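Local coordinates for DHHA1 domain protein (Clostridium perfringens, PDB 3KEW) that binds zinc and probably hydrolyses mischarged tRNA, like the related editing domains of alanyl- and threonyl-tRNA synthetases, at residues A[51-55]-A[56-60]. Sequence-based numbering, arbitrary orientation.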
loop_
_atom_site.group_PDB
_atom_site.type_symbol
_atom_site.label_atom_id
_atom_site.label_comp_id
_atom_site.label_asym_id
_atom_site.label_seq_id
_atom_site.Cartn_x
_atom_site.Cartn_y
_atom_site.Cartn_z
ATOM N N GLY A 51 -11.520 1.260 11.487
ATOM C CA GLY A 51 -11.226 0.753 12.821
ATOM C C GLY A 51 -11.959 1.481 13.926
ATOM O O GLY A 51 -13.120 1.862 13.759
ATOM N N LEU A 52 -11.282 1.658 15.063
ATOM C CA LEU A 52 -11.894 2.267 16.250
ATOM C C LEU A 52 -10.987 3.314 16.878
ATOM O O LEU A 52 -9.777 3.119 16.975
ATOM C CB LEU A 52 -12.213 1.211 17.313
ATOM C CG LEU A 52 -13.126 0.016 17.043
ATOM C CD1 LEU A 52 -12.976 -0.988 18.175
ATOM C CD2 LEU A 52 -14.577 0.450 16.905
ATOM N N ILE A 53 -11.591 4.428 17.284
ATOM C CA ILE A 53 -10.960 5.425 18.151
ATOM C C ILE A 53 -11.856 5.562 19.386
ATOM O O ILE A 53 -13.016 5.979 19.268
ATOM C CB ILE A 53 -10.782 6.786 17.437
ATOM C CG1 ILE A 53 -9.635 6.694 16.421
ATOM C CG2 ILE A 53 -10.524 7.922 18.456
ATOM C CD1 ILE A 53 -9.592 7.829 15.418
ATOM N N ASP A 54 -11.316 5.172 20.548
ATOM C CA ASP A 54 -12.043 5.149 21.831
ATOM C C ASP A 54 -13.370 4.371 21.737
ATOM O O ASP A 54 -14.408 4.805 22.244
ATOM C CB ASP A 54 -12.252 6.580 22.366
ATOM C CG ASP A 54 -12.770 6.610 23.800
ATOM O OD1 ASP A 54 -12.200 5.912 24.665
ATOM O OD2 ASP A 54 -13.763 7.329 24.051
ATOM N N GLY A 55 -13.330 3.233 21.047
ATOM C CA GLY A 55 -14.517 2.397 20.855
ATOM C C GLY A 55 -15.529 2.924 19.848
ATOM O O GLY A 55 -16.544 2.271 19.594
ATOM N N ILE A 56 -15.268 4.100 19.284
ATOM C CA ILE A 56 -16.154 4.699 18.284
ATOM C C ILE A 56 -15.613 4.354 16.905
ATOM O O ILE A 56 -14.430 4.589 16.627
ATOM C CB ILE A 56 -16.250 6.243 18.431
ATOM C CG1 ILE A 56 -16.520 6.651 19.888
ATOM C CG2 ILE A 56 -17.315 6.808 17.490
ATOM C CD1 ILE A 56 -16.112 8.096 20.222
ATOM N N LYS A 57 -16.466 3.797 16.043
ATOM C CA LYS A 57 -15.993 3.324 14.739
ATOM C C LYS A 57 -15.610 4.418 13.754
ATOM O O LYS A 57 -16.356 5.371 13.524
ATOM C CB LYS A 57 -16.895 2.248 14.103
ATOM C CG LYS A 57 -18.375 2.337 14.379
ATOM C CD LYS A 57 -18.984 0.939 14.635
ATOM C CE LYS A 57 -18.984 0.031 13.400
ATOM N NZ LYS A 57 -20.036 0.384 12.405
ATOM N N VAL A 58 -14.404 4.266 13.211
ATOM C CA VAL A 58 -13.882 5.126 12.162
ATOM C C VAL A 58 -14.457 4.638 10.830
ATOM O O VAL A 58 -14.254 3.481 10.439
ATOM C CB VAL A 58 -12.328 5.086 12.120
ATOM C CG1 VAL A 58 -11.797 6.136 11.174
ATOM C CG2 VAL A 58 -11.737 5.283 13.513
ATOM N N LEU A 59 -15.178 5.524 10.146
ATOM C CA LEU A 59 -15.909 5.173 8.930
ATOM C C LEU A 59 -15.163 5.568 7.671
ATOM O O LEU A 59 -15.401 5.007 6.599
ATOM C CB LEU A 59 -17.271 5.863 8.907
ATOM C CG LEU A 59 -18.244 5.663 10.058
ATOM C CD1 LEU A 59 -19.460 6.525 9.786
ATOM C CD2 LEU A 59 -18.621 4.195 10.211
ATOM N N ASP A 60 -14.291 6.557 7.800
ATOM C CA ASP A 60 -13.536 7.082 6.671
ATOM C C ASP A 60 -12.293 7.768 7.198
ATOM O O ASP A 60 -12.296 8.323 8.304
ATOM C CB ASP A 60 -14.383 8.081 5.864
ATOM C CG ASP A 60 -13.751 8.452 4.528
ATOM O OD1 ASP A 60 -13.098 7.584 3.897
ATOM O OD2 ASP A 60 -13.915 9.620 4.105
#
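Ile53 and Ile56 face each other as an antiparallel hydrogen-bonded pair, and each uses its N-H and its C=O on the other, two bonds in all. Ile53 N donates a hydrogen bond to Ile56 O at 2.9 Å, nearly straight (168° at the hydrogen). In return Ile56 N donates to Ile53 O, also at 2.9 Å, but there the donor sits well above the carbonyl plane. Ile56 O also receives the CA-H of Leu52, 3.5 Å from CA. At the next hydrogen-bonded pair, two residues along each arm, Gly51 O accepts the N-H of Val58 (N to O 2.8 Å), again from above its plane, and has Lys57 CA at 3.4 Å as a second, CA-H...O neighbour. This is a beta hairpin with a two-residue loop, a type I' turn from Ile53 to Ile56 with Asp54 and Gly55 at the corner, both at positive phi; it lies in the closed antiparallel barrel, away from the zinc site. The outward-facing backbone of 51-55 is taken up by strand 82-86, where Leu52 bonds to Glu85 and Asp54 to Gln83. On the face that carries Ile53, Ile56 and Val58, Ile53 CD1 meets Val58 CG2 at 3.8 Å; Leu72 touches both side chains. Ile53 CG1 stands anti to its carbonyl carbon (chi1 -74°), which sends the chain toward Val58. Across the non-hydrogen-bonded pair, on the other face, Leu52 CD2 lies 4.1 Å from Lys57 CB, while the end of the lysine leads away from 51-55.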